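PDB 5AVM: phosphoribosylformylglycinamidine cyclo-ligase from Thermus thermophilus HB8, which probably catalyses the ATP-dependent ring closure of formylglycinamidine ribonucleotide to aminoimidazole ribonucleotide, a step of de novo purine synthesis. Local coordinates for residues A263-R267 with G268-I272; G247-P250 with E251-R255. One frame throughout, in Å; residues are numbered along the deposited sequence.

Interaction 1: residues A263-R267 with G268-I272; sequences AEVRR and GSWPI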
loop_
_atom_site.group_PDB
_atom_site.type_symbol
_atom_site.label_atom_id
_atom_site.label_comp_id
_atom_site.label_asym_id
_atom_site.label_seq_id
_atom_site.Cartn_x
_atom_site.Cartn_y
_atom_site.Cartn_z
ATOM N N ALA B 263 -24.109 19.336 8.683
ATOM C CA ALA B 263 -25.193 18.457 8.250
ATOM C C ALA B 263 -26.232 18.218 9.338
ATOM O O ALA B 263 -25.942 18.332 10.527
ATOM C CB ALA B 263 -24.628 17.127 7.776
ATOM N N GLU B 264 -27.440 17.872 8.909
ATOM C CA GLU B 264 -28.554 17.605 9.812
ATOM C C GLU B 264 -29.107 16.221 9.489
ATOM O O GLU B 264 -29.744 16.029 8.456
ATOM C CB GLU B 264 -29.633 18.658 9.594
ATOM C CG GLU B 264 -30.771 18.638 10.582
ATOM C CD GLU B 264 -31.782 19.729 10.288
ATOM O OE1 GLU B 264 -32.598 19.553 9.351
ATOM O OE2 GLU B 264 -31.742 20.769 10.985
ATOM N N VAL B 265 -28.864 15.260 10.375
ATOM C CA VAL B 265 -29.324 13.890 10.158
ATOM C C VAL B 265 -30.507 13.494 11.041
ATOM O O VAL B 265 -30.370 13.399 12.257
ATOM C CB VAL B 265 -28.171 12.884 10.406
ATOM C CG1 VAL B 265 -28.664 11.457 10.216
ATOM C CG2 VAL B 265 -27.017 13.180 9.462
ATOM N N ARG B 266 -31.662 13.249 10.427
ATOM C CA ARG B 266 -32.852 12.848 11.176
ATOM C C ARG B 266 -32.725 11.395 11.623
ATOM O O ARG B 266 -32.609 10.502 10.789
ATOM C CB ARG B 266 -34.108 12.984 10.314
ATOM C CG ARG B 266 -34.353 14.366 9.734
ATOM C CD ARG B 266 -35.744 14.417 9.115
ATOM N NE ARG B 266 -35.958 13.329 8.160
ATOM C CZ ARG B 266 -35.572 13.359 6.887
ATOM N NH1 ARG B 266 -34.950 14.430 6.404
ATOM N NH2 ARG B 266 -35.805 12.316 6.099
ATOM N N ARG B 267 -32.758 11.160 12.932
ATOM C CA ARG B 267 -32.639 9.806 13.476
ATOM C C ARG B 267 -33.813 8.945 13.016
ATOM O O ARG B 267 -34.960 9.391 13.031
ATOM C CB ARG B 267 -32.630 9.839 15.007
ATOM C CG ARG B 267 -32.085 11.117 15.607
ATOM C CD ARG B 267 -32.316 11.157 17.105
ATOM N NE ARG B 267 -31.391 10.289 17.822
ATOM C CZ ARG B 267 -30.460 10.741 18.654
ATOM N NH1 ARG B 267 -30.340 12.046 18.867
ATOM N NH2 ARG B 267 -29.652 9.893 19.271
ATOM N N GLY B 268 -33.526 7.714 12.607
ATOM C CA GLY B 268 -34.579 6.819 12.160
ATOM C C GLY B 268 -35.025 7.004 10.721
ATOM O O GLY B 268 -36.044 6.442 10.314
ATOM N N SER B 269 -34.276 7.786 9.946
ATOM C CA SER B 269 -34.623 8.018 8.548
ATOM C C SER B 269 -33.999 6.958 7.652
ATOM O O SER B 269 -34.177 6.975 6.432
ATOM C CB SER B 269 -34.177 9.416 8.100
ATOM O OG SER B 269 -32.816 9.652 8.396
ATOM N N TRP B 270 -33.281 6.025 8.272
ATOM C CA TRP B 270 -32.628 4.948 7.542
ATOM C C TRP B 270 -32.549 3.688 8.403
ATOM O O TRP B 270 -32.528 3.763 9.636
ATOM C CB TRP B 270 -31.215 5.383 7.119
ATOM C CG TRP B 270 -30.187 5.272 8.208
ATOM C CD1 TRP B 270 -29.407 4.187 8.488
ATOM C CD2 TRP B 270 -29.866 6.260 9.195
ATOM N NE1 TRP B 270 -28.624 4.435 9.586
ATOM C CE2 TRP B 270 -28.885 5.700 10.042
ATOM C CE3 TRP B 270 -30.317 7.562 9.450
ATOM C CZ2 TRP B 270 -28.344 6.394 11.126
ATOM C CZ3 TRP B 270 -29.777 8.255 10.532
ATOM C CH2 TRP B 270 -28.800 7.666 11.355
ATOM N N PRO B 271 -32.514 2.510 7.757
ATOM C CA PRO B 271 -32.436 1.199 8.411
ATOM C C PRO B 271 -31.066 0.942 9.043
ATOM O O PRO B 271 -30.037 1.050 8.376
ATOM C CB PRO B 271 -32.712 0.223 7.269
ATOM C CG PRO B 271 -33.475 1.033 6.282
ATOM C CD PRO B 271 -32.757 2.342 6.318
ATOM N N ILE B 272 -31.058 0.596 10.326
ATOM C CA ILE B 272 -29.816 0.314 11.029
ATOM C C ILE B 272 -29.642 -1.194 11.166
ATOM O O ILE B 272 -30.505 -1.867 11.725
ATOM C CB ILE B 272 -29.823 0.949 12.438
ATOM C CG1 ILE B 272 -29.997 2.465 12.320
ATOM C CG2 ILE B 272 -28.532 0.612 13.175
ATOM C CD1 ILE B 272 -29.995 3.198 13.647
#
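Arg-266 and Ser-269 are the ends of a type II beta turn, a local contact by which the chain leaves strand 261-265 and sets out on the loop toward helix 275-283. The carbonyl oxygen of Arg-266 is the acceptor at its centre, gripped by two donors of a single residue. Ser-269 N reaches Arg-266 O at 3.3 Å, with a bent N-H...O angle of 139° and from well above the carbonyl plane. The hydroxyl donates as well: Ser-269 OG lies 2.5 Å from Arg-266 O, a very short separation, and this second donor comes in the carbonyl plane. A chi1 of 52°, which sets OG between the serine's own backbone N and carbonyl carbon, turns the hydroxyl back over the turn to that oxygen. Gly-268 occupies the third position with phi 82°, the positive phi that glycine readily adopts.

Beyond the turn, Trp-270 doubles back toward the strand. Its CZ3 atom packs 3.4 Å from Val-265 CG1, the two side chains crossing at about a right angle, and the same carbon lies 3.6 Å from Arg-266 O, which sits at the edge of the indole near its plane. Trp-270 NE1 is satisfied elsewhere, by the carbonyl of Met-296, while Phe-319 and Val-321 of strand 319-326 also touch its side chain. On the exposed side, Arg-267 turns its guanidinium to a salt bridge with Glu-287. This is a glycine-containing type II turn at a strand end, reinforced by its serine hydroxyl and followed by a tryptophan tucked against the sheet.

Interaction 2: residues G247-P250 with E251-R255; sequences GGLP and ENLPR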
loop_
_atom_site.group_PDB
_atom_site.type_symbol
_atom_site.label_atom_id
_atom_site.label_comp_id
_atom_site.label_asym_id
_atom_site.label_seq_id
_atom_site.Cartn_x
_atom_site.Cartn_y
_atom_site.Cartn_z
ATOM N N GLY B 247 -14.001 6.385 12.170
ATOM C CA GLY B 247 -14.451 7.666 12.695
ATOM C C GLY B 247 -15.959 7.846 12.621
ATOM O O GLY B 247 -16.521 8.714 13.289
ATOM N N GLY B 248 -16.613 7.030 11.797
ATOM C CA GLY B 248 -18.054 7.105 11.652
ATOM C C GLY B 248 -18.559 8.314 10.887
ATOM O O GLY B 248 -17.791 9.076 10.298
ATOM N N LEU B 249 -19.875 8.481 10.901
ATOM C CA LEU B 249 -20.539 9.584 10.231
ATOM C C LEU B 249 -19.936 10.934 10.636
ATOM O O LEU B 249 -19.667 11.777 9.781
ATOM C CB LEU B 249 -22.029 9.560 10.584
ATOM C CG LEU B 249 -23.083 10.296 9.753
ATOM C CD1 LEU B 249 -24.343 10.421 10.604
ATOM C CD2 LEU B 249 -22.617 11.677 9.343
ATOM N N PRO B 250 -19.724 11.158 11.949
ATOM C CA PRO B 250 -19.160 12.409 12.476
ATOM C C PRO B 250 -17.854 12.885 11.856
ATOM O O PRO B 250 -17.700 14.065 11.543
ATOM C CB PRO B 250 -19.001 12.115 13.963
ATOM C CG PRO B 250 -20.158 11.224 14.237
ATOM C CD PRO B 250 -20.107 10.269 13.061
ATOM N N GLU B 251 -16.910 11.971 11.687
ATOM C CA GLU B 251 -15.620 12.328 11.118
ATOM C C GLU B 251 -15.657 12.465 9.604
ATOM O O GLU B 251 -15.227 13.472 9.045
ATOM C CB GLU B 251 -14.579 11.276 11.488
ATOM C CG GLU B 251 -13.230 11.512 10.846
ATOM C CD GLU B 251 -12.341 10.299 10.929
ATOM O OE1 GLU B 251 -11.996 9.883 12.062
ATOM O OE2 GLU B 251 -11.992 9.757 9.855
ATOM N N ASN B 252 -16.192 11.443 8.950
ATOM C CA ASN B 252 -16.254 11.386 7.499
ATOM C C ASN B 252 -17.170 12.333 6.733
ATOM O O ASN B 252 -16.811 12.779 5.643
ATOM C CB ASN B 252 -16.537 9.948 7.094
ATOM C CG ASN B 252 -15.455 9.013 7.559
ATOM O OD1 ASN B 252 -14.335 9.062 7.067
ATOM N ND2 ASN B 252 -15.769 8.173 8.529
ATOM N N LEU B 253 -18.340 12.651 7.268
ATOM C CA LEU B 253 -19.227 13.540 6.531
ATOM C C LEU B 253 -18.684 14.965 6.409
ATOM O O LEU B 253 -18.641 15.521 5.318
ATOM C CB LEU B 253 -20.629 13.578 7.159
ATOM C CG LEU B 253 -21.824 13.284 6.232
ATOM C CD1 LEU B 253 -23.081 13.811 6.898
ATOM C CD2 LEU B 253 -21.663 13.937 4.855
ATOM N N PRO B 254 -18.264 15.576 7.527
ATOM C CA PRO B 254 -17.739 16.945 7.451
ATOM C C PRO B 254 -16.651 17.178 6.398
ATOM O O PRO B 254 -16.410 18.318 5.994
ATOM C CB PRO B 254 -17.243 17.195 8.872
ATOM C CG PRO B 254 -18.248 16.442 9.690
ATOM C CD PRO B 254 -18.374 15.135 8.930
ATOM N N ARG B 255 -16.002 16.101 5.957
ATOM C CA ARG B 255 -14.933 16.189 4.954
ATOM C C ARG B 255 -15.479 16.582 3.581
ATOM O O ARG B 255 -14.829 17.319 2.832
ATOM C CB ARG B 255 -14.222 14.844 4.814
ATOM C CG ARG B 255 -13.887 14.168 6.113
ATOM C CD ARG B 255 -12.507 14.501 6.615
ATOM N NE ARG B 255 -12.043 13.424 7.479
ATOM C CZ ARG B 255 -11.775 12.194 7.047
ATOM N NH1 ARG B 255 -11.915 11.895 5.759
ATOM N NH2 ARG B 255 -11.391 11.256 7.902
#
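Gly-248 and Asn-252 are joined twice, through backbone and side chain, across one turn of the short helix 248-252, which shows how a single carbonyl can serve several donors. Asn-252 N gives the regular helical bond to Gly-248 O, 3.2 Å long, nearly straight at the hydrogen (166°) and arriving almost in line with the C=O. The side-chain amide of the same residue adds a shorter bond, Asn-252 ND2 to Gly-248 O at 2.8 Å, from above the carbonyl plane, with the oxygen tilted out of the asparagine amide plane. With CG beside the backbone N (chi1 -61°), the amide folds back toward the preceding loop, where ND2 also donates to the carbonyl of Gly-246 and weakly to that of Thr-245. Glu-251 N adds a third hydrogen bond to Gly-248 O, a weak one.

The next carbonyl has its regular helical donor: Leu-253 N binds Leu-249 O at 3.0 Å. One residue further on comes a proline without an N-H, and Pro-254 CD lies 2.9 Å from Pro-250 O, where a helical donor would otherwise come. On the polar side Arg-255 NH2 and Glu-251 OE2 form a salt bridge 2.5 Å long, while Glu-251 OE1 passes 3.4 Å from Gly-247 CA, an approach that glycine leaves room for. Toward the core Leu-249 and Leu-253 lie side by side, with CD2 of Leu-249 tight against CD1 of Leu-253 at 3.3 Å. Together these features mark a short helix with glycines at its N-terminal side, the preceding loop tied down by an asparagine amide and the backbone bonding interrupted by proline.

Overall arrangement
Both contacts belong to the C-terminal AIR synthase domain, and their centres lie 14 Å apart. Interaction 2 comes first along the chain, on helix 248-252; the chain then runs into strand 261-265, whose far end opens interaction 1. That strand sits between strands 319-326 and 330-332 in a mixed six-stranded sheet, and the helix packs against it. The two sites touch directly: Ala-263 CB meets Leu-253 CD1 at 3.8 Å, and Val-265 CG2 meets Leu-249 CD1 at 4.0 Å. The helix and the strand that follows it thus share one apolar layer, with Val-330 of the edge strand touching residues of both.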